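Local coordinates for protein cellulase (glycosyl hydrolase family 5) (Bacteroides ovatus, PDB 3ZMR) that hydrolyses the internal beta-1,4-glucosidic linkages of the xyloglucan backbone with retention of configuration, releasing xyloglucan oligosaccharides, at residues Ser7-Arg15 with Thr27-Trp36; Gln91-Tyr99 with Gln286-Ala294. All blocks are in the same frame, centred on the assembly; numbering follows the deposited sequence.

Beginning at the N terminus, contact 1 closes first: after Ser7-Arg15 the chain runs through strand 16-19 and turns back, and only 11 residues separate the two segments before Thr27-Trp36 lies against the opening residues. This is a short-range closure within the small N-terminal beta domain, at its edge strand 24-31. Contact 2 opens later, where strand 85-91 leaves that domain, and spans 186 residues before Gln286-Ala294 closes it on helix 275-293 of the eight-stranded barrel. The two closures are therefore in series, neither nested nor crossed. The centres of contact 1 and contact 2 lie about 35 Å apart; contact 2 fastens the interdomain linker to the catalytic barrel.

Contact 1 (Ser7-Arg15 with Thr27-Trp36); sequences SLEVAQEYR and TIQIDGPAEW. With EDO (1,2-ethanediol), chain I.
Glu9 and Asp31 form a single antiparallel hydrogen-bonded pair: Glu9 N reaches Asp31 O at 2.9 Å, from above the carbonyl plane, and Asp31 N meets Glu9 O nearly in line with the carbonyl bond (C=O...N 164°). Packing is tight where the Tyr14 ring is laid across strand 24-31, with Tyr14 CD1 3.5 Å from Ile28 CG2. CG anti to the carbonyl carbon (chi1 -56°) sets one ring face against Ile28 CB, 3.9 Å from the Tyr14 ring centroid and 23° off its normal. Gln29 N stands over the same face, and Glu13 CG covers the other. Leu8, Val10 and Ile30 make an apolar row: CD1 of Leu8 rests 3.9 Å from CA of Gly32, beside Ile30 CG2, and Val10 CG2 lies 3.8 Å from Ile30 CD1. Val77 and Ile85, from strands 71-78 and 85-91 of the other sheet, touch this row.

The other side is looser and wet. One water bridges Tyr14 OH and Gln29 OE1, another joins Ala11 N to Gln29 O, a third links Ser7 OG to Asp31 O, and a 1,2-ethanediol, probably from crystallisation, meets the phenol oxygen at the ring edge. Cutting Tyr14 back to an alanine would probably uncover Ile28 and leave the first of these waters without one of its anchors. Glu9 OE1 and Asp31 OD2, like charges, lie 4.4 Å apart, though Glu9 is poorly ordered. The chemistry thus divides: apolar groups and two backbone bonds hold the N-terminal segment to the BACON-domain edge, while solvent bridges the polar flank and probably screens its two carboxylates.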
ATOM      1  N   SER A   7      16.541  37.621 -34.576  1.00 50.26           N
ATOM      2  CA  SER A   7      15.105  37.795 -34.174  1.00 44.22           C
ATOM      3  C   SER A   7      14.615  36.607 -33.350  1.00 43.22           C
ATOM      4  O   SER A   7      14.606  35.470 -33.823  1.00 30.46           O
ATOM      5  CB  SER A   7      14.196  37.966 -35.392  1.00 47.69           C
ATOM      6  OG  SER A   7      12.834  37.916 -35.005  1.00 56.40           O
ATOM      7  N   LEU A   8      14.180  36.898 -32.128  1.00 28.69           N
ATOM      8  CA  LEU A   8      13.748  35.875 -31.171  1.00 25.92           C
ATOM      9  C   LEU A   8      12.317  36.161 -30.721  1.00 23.80           C
ATOM     10  O   LEU A   8      12.032  37.203 -30.103  1.00 28.47           O
ATOM     11  CB  LEU A   8      14.696  35.837 -29.971  1.00 27.83           C
ATOM     12  CG  LEU A   8      14.353  34.839 -28.859  1.00 26.49           C
ATOM     13  CD1 LEU A   8      14.465  33.388 -29.323  1.00 25.07           C
ATOM     14  CD2 LEU A   8      15.249  35.072 -27.654  1.00 23.84           C
ATOM     15  N   GLU A   9      11.416  35.230 -31.028  1.00 25.01           N
ATOM     16  CA  GLU A   9       9.998  35.425 -30.782  1.00 24.66           C
ATOM     17  C   GLU A   9       9.377  34.234 -30.037  1.00 22.25           C
ATOM     18  O   GLU A   9       9.703  33.051 -30.282  1.00 21.81           O
ATOM     19  CB  GLU A   9       9.263  35.698 -32.095  1.00 23.95           C
ATOM     20  CG  GLU A   9       9.838  36.897 -32.853  1.00 44.75           C
ATOM     21  CD  GLU A   9       8.887  37.488 -33.869  1.00122.05           C
ATOM     22  OE1 GLU A   9       8.032  36.750 -34.401  1.00252.71           O
ATOM     23  OE2 GLU A   9       9.009  38.699 -34.144  1.00 84.34           O
ATOM     24  N   VAL A  10       8.527  34.568 -29.075  1.00 22.40           N
ATOM     25  CA  VAL A  10       7.709  33.590 -28.370  1.00 19.55           C
ATOM     26  C   VAL A  10       6.307  34.144 -28.216  1.00 20.12           C
ATOM     27  O   VAL A  10       6.127  35.229 -27.648  1.00 25.90           O
ATOM     28  CB  VAL A  10       8.258  33.281 -26.976  1.00 20.51           C
ATOM     29  CG1 VAL A  10       7.339  32.305 -26.231  1.00 23.52           C
ATOM     30  CG2 VAL A  10       9.666  32.720 -27.073  1.00 20.60           C
ATOM     31  N   ALA A  11       5.329  33.400 -28.722  1.00 21.81           N
ATOM     32  CA  ALA A  11       3.919  33.823 -28.697  1.00 21.24           C
ATOM     33  C   ALA A  11       3.450  34.157 -27.275  1.00 23.80           C
ATOM     34  O   ALA A  11       3.905  33.548 -26.291  1.00 20.41           O
ATOM     35  CB  ALA A  11       3.014  32.777 -29.336  1.00 25.55           C
ATOM     36  N   GLN A  12       2.574  35.154 -27.182  1.00 23.60           N
ATOM     37  CA  GLN A  12       2.064  35.653 -25.879  1.00 23.78           C
ATOM     38  C   GLN A  12       1.432  34.539 -25.036  1.00 22.83           C
ATOM     39  O   GLN A  12       1.586  34.521 -23.805  1.00 24.60           O
ATOM     40  CB  GLN A  12       1.080  36.830 -26.060  1.00 41.01           C
ATOM     41  CG  GLN A  12       0.660  37.483 -24.745  1.00 49.72           C
ATOM     42  CD  GLN A  12       1.824  38.093 -23.966  1.00 45.51           C
ATOM     43  OE1 GLN A  12       2.739  38.686 -24.547  1.00122.76           O
ATOM     44  NE2 GLN A  12       1.773  37.976 -22.643  1.00 39.00           N
ATOM     45  N   GLU A  13       0.753  33.608 -25.699  1.00 22.26           N
ATOM     46  CA  GLU A  13       0.135  32.452 -25.029  1.00 27.16           C
ATOM     47  C   GLU A  13       1.131  31.617 -24.207  1.00 23.95           C
ATOM     48  O   GLU A  13       0.733  30.878 -23.308  1.00 26.19           O
ATOM     49  CB  GLU A  13      -0.568  31.540 -26.048  1.00 26.12           C
ATOM     50  CG  GLU A  13       0.378  30.880 -27.044  1.00 32.54           C
ATOM     51  CD  GLU A  13      -0.340  30.172 -28.168  1.00 44.09           C
ATOM     52  OE1 GLU A  13      -0.964  29.123 -27.901  1.00 36.97           O
ATOM     53  OE2 GLU A  13      -0.279  30.666 -29.321  1.00 60.13           O
ATOM     54  N   TYR A  14       2.419  31.717 -24.533  1.00 21.69           N
ATOM     55  CA  TYR A  14       3.458  30.949 -23.818  1.00 18.14           C
ATOM     56  C   TYR A  14       4.220  31.723 -22.740  1.00 19.56           C
ATOM     57  O   TYR A  14       5.116  31.169 -22.118  1.00 19.67           O
ATOM     58  CB  TYR A  14       4.481  30.350 -24.800  1.00 19.84           C
ATOM     59  CG  TYR A  14       3.894  29.471 -25.873  1.00 17.90           C
ATOM     60  CD1 TYR A  14       3.064  28.404 -25.549  1.00 18.45           C
ATOM     61  CD2 TYR A  14       4.142  29.721 -27.225  1.00 22.30           C
ATOM     62  CE1 TYR A  14       2.520  27.586 -26.533  1.00 18.68           C
ATOM     63  CE2 TYR A  14       3.599  28.910 -28.223  1.00 22.18           C
ATOM     64  CZ  TYR A  14       2.795  27.838 -27.871  1.00 19.32           C
ATOM     65  OH  TYR A  14       2.260  27.029 -28.837  1.00 25.09           O
ATOM     66  N   ARG A  15       3.833  32.976 -22.472  1.00 20.23           N
ATOM     67  CA  ARG A  15       4.632  33.861 -21.621  1.00 20.27           C
ATOM     68  C   ARG A  15       4.311  33.689 -20.125  1.00 16.41           C
ATOM     69  O   ARG A  15       5.096  34.081 -19.245  1.00 18.82           O
ATOM     70  CB  ARG A  15       4.413  35.317 -22.025  1.00 27.80           C
ATOM     71  CG  ARG A  15       4.803  35.638 -23.461  1.00 32.79           C
ATOM     72  CD  ARG A  15       6.295  35.571 -23.672  1.00 29.21           C
ATOM     73  NE  ARG A  15       6.685  36.087 -24.992  1.00 28.36           N
ATOM     74  CZ  ARG A  15       7.203  37.290 -25.224  1.00 33.56           C
ATOM     75  NH1 ARG A  15       7.406  38.148 -24.225  1.00 32.85           N
ATOM     76  NH2 ARG A  15       7.545  37.638 -26.461  1.00 31.13           N
ATOM     77  N   THR A  27       4.086  21.561 -24.016  1.00 12.17           N
ATOM     78  CA  THR A  27       4.892  21.888 -25.191  1.00 11.67           C
ATOM     79  C   THR A  27       4.625  23.351 -25.587  1.00 13.11           C
ATOM     80  O   THR A  27       3.460  23.788 -25.768  1.00 14.51           O
ATOM     81  CB  THR A  27       4.572  20.966 -26.373  1.00 12.03           C
ATOM     82  OG1 THR A  27       4.821  19.618 -26.006  1.00 13.57           O
ATOM     83  CG2 THR A  27       5.407  21.302 -27.597  1.00 13.86           C
ATOM     84  N   ILE A  28       5.705  24.114 -25.699  1.00 12.96           N
ATOM     85  CA  ILE A  28       5.659  25.475 -26.206  1.00 13.76           C
ATOM     86  C   ILE A  28       6.462  25.548 -27.510  1.00 13.05           C
ATOM     87  O   ILE A  28       7.132  24.588 -27.896  1.00 13.69           O
ATOM     88  CB  ILE A  28       6.148  26.508 -25.158  1.00 14.34           C
ATOM     89  CG1 ILE A  28       7.673  26.428 -24.929  1.00 14.78           C
ATOM     90  CG2 ILE A  28       5.334  26.327 -23.877  1.00 14.39           C
ATOM     91  CD1 ILE A  28       8.200  27.540 -24.036  1.00 18.35           C
ATOM     92  N   GLN A  29       6.384  26.692 -28.180  1.00 13.13           N
ATOM     93  CA  GLN A  29       7.150  26.914 -29.401  1.00 13.94           C
ATOM     94  C   GLN A  29       8.027  28.149 -29.265  1.00 13.83           C
ATOM     95  O   GLN A  29       7.569  29.215 -28.879  1.00 17.39           O
ATOM     96  CB  GLN A  29       6.233  27.001 -30.631  1.00 15.94           C
ATOM     97  CG  GLN A  29       6.964  26.940 -31.970  1.00 16.93           C
ATOM     98  CD  GLN A  29       6.020  26.919 -33.155  1.00 22.05           C
ATOM     99  OE1 GLN A  29       5.144  27.781 -33.285  1.00 23.46           O
ATOM    100  NE2 GLN A  29       6.196  25.955 -34.037  1.00 20.64           N
ATOM    101  N   ILE A  30       9.289  27.973 -29.618  1.00 14.62           N
ATOM    102  CA  ILE A  30      10.282  29.043 -29.694  1.00 14.72           C
ATOM    103  C   ILE A  30      10.544  29.343 -31.183  1.00 16.04           C
ATOM    104  O   ILE A  30      10.887  28.456 -31.940  1.00 19.03           O
ATOM    105  CB  ILE A  30      11.617  28.620 -29.036  1.00 18.14           C
ATOM    106  CG1 ILE A  30      11.405  28.122 -27.597  1.00 21.45           C
ATOM    107  CG2 ILE A  30      12.641  29.755 -29.114  1.00 20.00           C
ATOM    108  CD1 ILE A  30      10.579  29.036 -26.706  1.00 24.06           C
ATOM    109  N   ASP A  31      10.350  30.589 -31.604  1.00 20.20           N
ATOM    110  CA  ASP A  31      10.615  31.002 -32.988  1.00 19.60           C
ATOM    111  C   ASP A  31      11.876  31.857 -32.993  1.00 21.52           C
ATOM    112  O   ASP A  31      11.820  33.084 -32.934  1.00 22.72           O
ATOM    113  CB  ASP A  31       9.410  31.770 -33.536  1.00 24.48           C
ATOM    114  CG  ASP A  31       9.460  31.980 -35.044  1.00 46.44           C
ATOM    115  OD1 ASP A  31      10.446  31.600 -35.695  1.00 29.52           O
ATOM    116  OD2 ASP A  31       8.488  32.541 -35.590  1.00 40.53           O
ATOM    117  N   GLY A  32      13.020  31.194 -33.078  1.00 22.70           N
ATOM    118  CA  GLY A  32      14.302  31.875 -32.895  1.00 23.54           C
ATOM    119  C   GLY A  32      15.292  31.823 -34.047  1.00 24.97           C
ATOM    120  O   GLY A  32      15.034  31.231 -35.088  1.00 24.00           O
ATOM    121  N   PRO A  33      16.460  32.443 -33.857  1.00 26.95           N
ATOM    122  CA  PRO A  33      17.494  32.503 -34.903  1.00 19.77           C
ATOM    123  C   PRO A  33      18.325  31.237 -34.978  1.00 19.30           C
ATOM    124  O   PRO A  33      17.926  30.205 -34.427  1.00 22.59           O
ATOM    125  CB  PRO A  33      18.332  33.711 -34.478  1.00 31.32           C
ATOM    126  CG  PRO A  33      18.206  33.732 -32.992  1.00 28.68           C
ATOM    127  CD  PRO A  33      16.826  33.238 -32.671  1.00 25.99           C
ATOM    128  N   ALA A  34      19.469  31.330 -35.655  1.00 30.85           N
ATOM    129  CA  ALA A  34      20.363  30.188 -35.885  1.00 29.93           C
ATOM    130  C   ALA A  34      20.795  29.508 -34.596  1.00 22.69           C
ATOM    131  O   ALA A  34      21.033  28.279 -34.574  1.00 30.90           O
ATOM    132  CB  ALA A  34      21.590  30.623 -36.681  1.00 31.06           C
ATOM    133  N   GLU A  35      20.897  30.310 -33.536  1.00 25.55           N
ATOM    134  CA  GLU A  35      21.262  29.809 -32.218  1.00 23.50           C
ATOM    135  C   GLU A  35      20.537  30.569 -31.104  1.00 21.02           C
ATOM    136  O   GLU A  35      20.517  31.801 -31.071  1.00 25.75           O
ATOM    137  CB  GLU A  35      22.773  29.926 -32.013  1.00 26.63           C
ATOM    138  CG  GLU A  35      23.290  29.301 -30.730  1.00 30.26           C
ATOM    139  CD  GLU A  35      24.795  29.422 -30.628  1.00 65.55           C
ATOM    140  OE1 GLU A  35      25.417  29.973 -31.565  1.00 93.66           O
ATOM    141  OE2 GLU A  35      25.349  28.982 -29.605  1.00 45.51           O
ATOM    142  N   TRP A  36      19.935  29.822 -30.194  1.00 16.15           N
ATOM    143  CA  TRP A  36      19.375  30.395 -28.975  1.00 21.21           C
ATOM    144  C   TRP A  36      19.555  29.432 -27.821  1.00 15.99           C
ATOM    145  O   TRP A  36      19.962  28.276 -27.999  1.00 16.65           O
ATOM    146  CB  TRP A  36      17.915  30.810 -29.167  1.00 17.99           C
ATOM    147  CG  TRP A  36      17.030  29.754 -29.847  1.00 18.99           C
ATOM    148  CD1 TRP A  36      16.646  29.752 -31.162  1.00 20.51           C
ATOM    149  CD2 TRP A  36      16.421  28.586 -29.267  1.00 16.80           C
ATOM    150  NE1 TRP A  36      15.856  28.689 -31.439  1.00 19.09           N
ATOM    151  CE2 TRP A  36      15.687  27.951 -30.306  1.00 15.89           C
ATOM    152  CE3 TRP A  36      16.410  28.016 -27.985  1.00 17.63           C
ATOM    153  CZ2 TRP A  36      14.963  26.775 -30.102  1.00 18.69           C
ATOM    154  CZ3 TRP A  36      15.704  26.827 -27.792  1.00 22.62           C
ATOM    155  CH2 TRP A  36      14.983  26.227 -28.847  1.00 24.06           C
TER
HETATM  156  C1  EDO I1515       2.108  23.755 -28.795  1.00 34.59           C
HETATM  157  O1  EDO I1515       1.166  24.841 -28.776  1.00 44.79           O
HETATM  158  C2  EDO I1515       1.362  22.494 -28.404  1.00 31.83           C
HETATM  159  O2  EDO I1515       0.463  22.174 -29.440  1.00 29.27           O
HETATM  160  O   HOH W   1      11.742  35.099 -35.428  1.00 45.47           O
HETATM  161  O   HOH W   2       6.019  31.028 -30.126  1.00 22.62           O
HETATM  162  O   HOH W   3       2.623  27.525 -31.336  1.00 33.89           O

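Contact 2 (Gln91-Tyr99 with Gln286-Ala294); sequences QSLYSVPAY and QVFVNTVRA
The methyl of Ala294 is the bump at the centre of this contact, set in a hollow formed by Pro97 and Tyr99. Ala294 CB lies 3.7 Å from the centroid of the Tyr99 ring, 22° off the normal, a CH-pi contact over the face, and 3.3 Å from Pro97 O. Val96 adds a second knob: CG1, anti to its own carbonyl carbon (chi1 -56°), presses on Arg293 CB at 3.6 Å, while CG2 leans on Ala294 CA. Pro97 wedges its CD and CG against Asn290 CB, crossing that side chain at about a right angle. At the far end of its ring, the Tyr99 hydroxyl sits beside Thr291 CG2 and is hydrogen-bonded to Glu238 on helix 227-248.

Polar ends fix the edges of this fit. Tyr94 OH donates to Asn290 OD1 at 2.6 Å, and Gln286 NE2 reaches the same oxygen from the opposite face of the amide plane, so two donors hold it; Gln286 OE1 in turn binds Leu324 N. A water ties Pro97 O, Tyr99 N and Ala294 O together, 2.7 Å from Ala294 O. Arg293 is directed elsewhere, to Asp325 in a salt bridge. The geometry is that of an extended linker docked on an outer helix of a (beta/alpha)8 barrel, the TIM-barrel fold of glycoside hydrolase family 5, with helix 275-293 lying between strands 255-258 and 304-307 in sequence.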
ATOM      1  N   GLN A  91       3.096  27.069 -10.383  1.00 13.34           N
ATOM      2  CA  GLN A  91       2.590  25.741 -10.053  1.00 14.49           C
ATOM      3  C   GLN A  91       1.817  25.779  -8.722  1.00 14.39           C
ATOM      4  O   GLN A  91       2.349  26.202  -7.706  1.00 17.44           O
ATOM      5  CB  GLN A  91       3.716  24.725  -9.977  1.00 18.70           C
ATOM      6  CG  GLN A  91       3.180  23.322  -9.756  1.00 16.41           C
ATOM      7  CD  GLN A  91       4.240  22.237  -9.735  1.00 13.73           C
ATOM      8  OE1 GLN A  91       5.394  22.461  -9.347  1.00 16.38           O
ATOM      9  NE2 GLN A  91       3.826  21.008 -10.098  1.00 14.58           N
ATOM     10  N   SER A  92       0.575  25.304  -8.755  1.00 14.73           N
ATOM     11  CA  SER A  92      -0.283  25.317  -7.574  1.00 15.46           C
ATOM     12  C   SER A  92       0.062  24.233  -6.569  1.00 15.23           C
ATOM     13  O   SER A  92       0.802  23.291  -6.861  1.00 16.09           O
ATOM     14  CB  SER A  92      -1.763  25.304  -7.930  1.00 34.00           C
ATOM     15  OG  SER A  92      -2.078  24.209  -8.722  1.00 27.16           O
ATOM     16  N   LEU A  93      -0.432  24.426  -5.346  1.00 18.15           N
ATOM     17  CA  LEU A  93      -0.324  23.423  -4.294  1.00 16.16           C
ATOM     18  C   LEU A  93      -1.324  22.292  -4.558  1.00 14.27           C
ATOM     19  O   LEU A  93      -2.265  22.439  -5.345  1.00 15.46           O
ATOM     20  CB  LEU A  93      -0.512  24.049  -2.903  1.00 27.18           C
ATOM     21  CG  LEU A  93      -1.748  24.877  -2.595  1.00 36.51           C
ATOM     22  CD1 LEU A  93      -2.987  24.032  -2.417  1.00 41.67           C
ATOM     23  CD2 LEU A  93      -1.489  25.664  -1.321  1.00 31.64           C
ATOM     24  N   TYR A  94      -1.137  21.172  -3.871  1.00 14.72           N
ATOM     25  CA  TYR A  94      -2.047  20.020  -4.038  1.00 12.97           C
ATOM     26  C   TYR A  94      -3.443  20.323  -3.456  1.00 15.23           C
ATOM     27  O   TYR A  94      -3.556  20.861  -2.351  1.00 16.66           O
ATOM     28  CB  TYR A  94      -1.481  18.762  -3.361  1.00 16.05           C
ATOM     29  CG  TYR A  94      -2.485  17.606  -3.174  1.00 17.43           C
ATOM     30  CD1 TYR A  94      -2.664  16.703  -4.160  1.00 18.96           C
ATOM     31  CD2 TYR A  94      -3.239  17.457  -2.006  1.00 22.69           C
ATOM     32  CE1 TYR A  94      -3.535  15.650  -4.038  1.00 14.51           C
ATOM     33  CE2 TYR A  94      -4.145  16.412  -1.850  1.00 20.42           C
ATOM     34  CZ  TYR A  94      -4.294  15.499  -2.884  1.00 18.66           C
ATOM     35  OH  TYR A  94      -5.186  14.443  -2.774  1.00 20.54           O
ATOM     36  N   SER A  95      -4.482  19.962  -4.208  1.00 14.34           N
ATOM     37  CA  SER A  95      -5.860  20.066  -3.762  1.00 16.18           C
ATOM     38  C   SER A  95      -6.595  18.776  -4.095  1.00 14.94           C
ATOM     39  O   SER A  95      -6.254  18.066  -5.057  1.00 18.77           O
ATOM     40  CB  SER A  95      -6.545  21.276  -4.425  1.00 21.15           C
ATOM     41  OG  SER A  95      -6.651  21.105  -5.824  1.00 24.91           O
ATOM     42  N   VAL A  96      -7.627  18.521  -3.296  1.00 17.47           N
ATOM     43  CA  VAL A  96      -8.449  17.318  -3.387  1.00 19.70           C
ATOM     44  C   VAL A  96      -9.601  17.543  -4.371  1.00 18.54           C
ATOM     45  O   VAL A  96     -10.040  18.666  -4.549  1.00 18.81           O
ATOM     46  CB  VAL A  96      -9.027  16.885  -1.984  1.00 21.25           C
ATOM     47  CG1 VAL A  96      -7.894  16.693  -0.992  1.00 26.31           C
ATOM     48  CG2 VAL A  96     -10.049  17.880  -1.410  1.00 21.96           C
ATOM     49  N   PRO A  97     -10.099  16.462  -5.019  1.00 17.42           N
ATOM     50  CA  PRO A  97     -11.340  16.595  -5.819  1.00 16.25           C
ATOM     51  C   PRO A  97     -12.494  17.176  -5.016  1.00 16.70           C
ATOM     52  O   PRO A  97     -12.533  17.011  -3.816  1.00 16.55           O
ATOM     53  CB  PRO A  97     -11.670  15.149  -6.221  1.00 21.98           C
ATOM     54  CG  PRO A  97     -10.400  14.383  -6.042  1.00 34.27           C
ATOM     55  CD  PRO A  97      -9.624  15.067  -4.963  1.00 22.90           C
ATOM     56  N   ALA A  98     -13.416  17.856  -5.700  1.00 20.44           N
ATOM     57  CA  ALA A  98     -14.575  18.461  -5.051  1.00 15.86           C
ATOM     58  C   ALA A  98     -15.723  17.468  -5.024  1.00 19.31           C
ATOM     59  O   ALA A  98     -16.227  17.092  -6.103  1.00 22.54           O
ATOM     60  CB  ALA A  98     -14.976  19.738  -5.776  1.00 21.86           C
ATOM     61  N   TYR A  99     -16.122  17.039  -3.820  1.00 17.84           N
ATOM     62  CA  TYR A  99     -17.316  16.149  -3.653  1.00 15.65           C
ATOM     63  C   TYR A  99     -18.452  16.871  -2.962  1.00 14.92           C
ATOM     64  O   TYR A  99     -18.253  17.578  -1.973  1.00 14.92           O
ATOM     65  CB  TYR A  99     -17.059  14.882  -2.815  1.00 14.04           C
ATOM     66  CG  TYR A  99     -16.178  13.805  -3.420  1.00 13.30           C
ATOM     67  CD1 TYR A  99     -15.878  13.761  -4.755  1.00 17.71           C
ATOM     68  CD2 TYR A  99     -15.617  12.839  -2.589  1.00 12.73           C
ATOM     69  CE1 TYR A  99     -15.077  12.759  -5.271  1.00 19.21           C
ATOM     70  CE2 TYR A  99     -14.820  11.837  -3.086  1.00 12.88           C
ATOM     71  CZ  TYR A  99     -14.522  11.808  -4.424  1.00 14.37           C
ATOM     72  OH  TYR A  99     -13.739  10.803  -4.955  1.00 15.52           O
ATOM     73  N   GLN A 286      -2.522   7.126  -5.576  1.00  7.82           N
ATOM     74  CA  GLN A 286      -2.938   8.528  -5.594  1.00  8.82           C
ATOM     75  C   GLN A 286      -4.467   8.702  -5.685  1.00  8.48           C
ATOM     76  O   GLN A 286      -5.038   9.541  -4.974  1.00  9.44           O
ATOM     77  CB  GLN A 286      -2.235   9.300  -6.721  1.00  8.74           C
ATOM     78  CG  GLN A 286      -2.519  10.803  -6.609  1.00  9.21           C
ATOM     79  CD  GLN A 286      -1.776  11.439  -5.456  1.00  9.79           C
ATOM     80  OE1 GLN A 286      -0.546  11.521  -5.474  1.00 11.77           O
ATOM     81  NE2 GLN A 286      -2.515  11.852  -4.429  1.00 11.89           N
ATOM     82  N   VAL A 287      -5.114   7.918  -6.541  1.00  9.38           N
ATOM     83  CA  VAL A 287      -6.564   7.924  -6.639  1.00  8.88           C
ATOM     84  C   VAL A 287      -7.197   7.652  -5.267  1.00 10.24           C
ATOM     85  O   VAL A 287      -8.138   8.321  -4.837  1.00  9.35           O
ATOM     86  CB  VAL A 287      -7.096   6.921  -7.678  1.00 10.94           C
ATOM     87  CG1 VAL A 287      -8.618   6.829  -7.623  1.00 11.73           C
ATOM     88  CG2 VAL A 287      -6.654   7.335  -9.080  1.00 12.05           C
ATOM     89  N   PHE A 288      -6.709   6.614  -4.596  1.00 10.30           N
ATOM     90  CA  PHE A 288      -7.224   6.250  -3.294  1.00  7.90           C
ATOM     91  C   PHE A 288      -7.073   7.415  -2.294  1.00  8.28           C
ATOM     92  O   PHE A 288      -8.009   7.776  -1.618  1.00  8.61           O
ATOM     93  CB  PHE A 288      -6.487   4.996  -2.822  1.00  8.51           C
ATOM     94  CG  PHE A 288      -6.544   4.752  -1.326  1.00  6.92           C
ATOM     95  CD1 PHE A 288      -7.731   4.466  -0.651  1.00  6.75           C
ATOM     96  CD2 PHE A 288      -5.369   4.820  -0.581  1.00  7.47           C
ATOM     97  CE1 PHE A 288      -7.737   4.252   0.728  1.00  7.92           C
ATOM     98  CE2 PHE A 288      -5.372   4.582   0.777  1.00  7.35           C
ATOM     99  CZ  PHE A 288      -6.544   4.290   1.430  1.00  7.70           C
ATOM    100  N   VAL A 289      -5.888   7.994  -2.206  1.00  8.43           N
ATOM    101  CA  VAL A 289      -5.669   9.102  -1.268  1.00  9.78           C
ATOM    102  C   VAL A 289      -6.612  10.289  -1.600  1.00  8.29           C
ATOM    103  O   VAL A 289      -7.273  10.836  -0.714  1.00  8.89           O
ATOM    104  CB  VAL A 289      -4.186   9.539  -1.240  1.00 11.15           C
ATOM    105  CG1 VAL A 289      -3.985  10.831  -0.456  1.00  9.68           C
ATOM    106  CG2 VAL A 289      -3.350   8.426  -0.641  1.00 11.66           C
ATOM    107  N   ASN A 290      -6.655  10.657  -2.873  1.00  8.32           N
ATOM    108  CA  ASN A 290      -7.515  11.749  -3.340  1.00  9.74           C
ATOM    109  C   ASN A 290      -8.961  11.545  -2.892  1.00  9.82           C
ATOM    110  O   ASN A 290      -9.602  12.450  -2.407  1.00 10.05           O
ATOM    111  CB  ASN A 290      -7.518  11.841  -4.868  1.00 10.98           C
ATOM    112  CG  ASN A 290      -6.223  12.331  -5.447  1.00 11.19           C
ATOM    113  OD1 ASN A 290      -5.322  12.817  -4.737  1.00 13.11           O
ATOM    114  ND2 ASN A 290      -6.128  12.216  -6.783  1.00 13.18           N
ATOM    115  N   THR A 291      -9.459  10.327  -3.114  1.00  8.90           N
ATOM    116  CA  THR A 291     -10.847   9.983  -2.855  1.00  8.38           C
ATOM    117  C   THR A 291     -11.188  10.086  -1.359  1.00  8.25           C
ATOM    118  O   THR A 291     -12.180  10.678  -0.984  1.00 10.62           O
ATOM    119  CB  THR A 291     -11.149   8.549  -3.387  1.00  9.08           C
ATOM    120  OG1 THR A 291     -10.865   8.473  -4.799  1.00 10.36           O
ATOM    121  CG2 THR A 291     -12.594   8.116  -3.100  1.00 11.44           C
ATOM    122  N   VAL A 292     -10.321   9.514  -0.510  1.00  7.59           N
ATOM    123  CA  VAL A 292     -10.571   9.560   0.928  1.00  7.62           C
ATOM    124  C   VAL A 292     -10.541  11.009   1.422  1.00  8.21           C
ATOM    125  O   VAL A 292     -11.439  11.457   2.138  1.00  9.44           O
ATOM    126  CB  VAL A 292      -9.563   8.686   1.700  1.00  8.91           C
ATOM    127  CG1 VAL A 292      -9.722   8.856   3.212  1.00  9.25           C
ATOM    128  CG2 VAL A 292      -9.722   7.219   1.288  1.00 10.58           C
ATOM    129  N   ARG A 293      -9.503  11.733   1.017  1.00  8.91           N
ATOM    130  CA  ARG A 293      -9.352  13.126   1.504  1.00  7.97           C
ATOM    131  C   ARG A 293     -10.502  14.038   1.035  1.00  8.59           C
ATOM    132  O   ARG A 293     -10.914  14.934   1.769  1.00  9.87           O
ATOM    133  CB  ARG A 293      -8.006  13.719   1.097  1.00  9.09           C
ATOM    134  CG  ARG A 293      -6.778  12.994   1.666  1.00  9.09           C
ATOM    135  CD  ARG A 293      -6.727  12.883   3.193  1.00  9.00           C
ATOM    136  NE  ARG A 293      -5.436  12.323   3.597  1.00  8.62           N
ATOM    137  CZ  ARG A 293      -5.220  11.500   4.624  1.00  7.89           C
ATOM    138  NH1 ARG A 293      -6.235  11.102   5.384  1.00  9.87           N
ATOM    139  NH2 ARG A 293      -4.007  11.045   4.863  1.00 14.77           N
ATOM    140  N   ALA A 294     -11.026  13.753  -0.156  1.00  7.49           N
ATOM    141  CA  ALA A 294     -12.104  14.542  -0.741  1.00  9.03           C
ATOM    142  C   ALA A 294     -13.424  14.413   0.064  1.00  9.69           C
ATOM    143  O   ALA A 294     -14.368  15.185  -0.121  1.00 11.80           O
ATOM    144  CB  ALA A 294     -12.330  14.187  -2.202  1.00 14.76           C
TER
HETATM  145  O   HOH W   4     -14.188  17.390  -1.713  1.00 16.90           O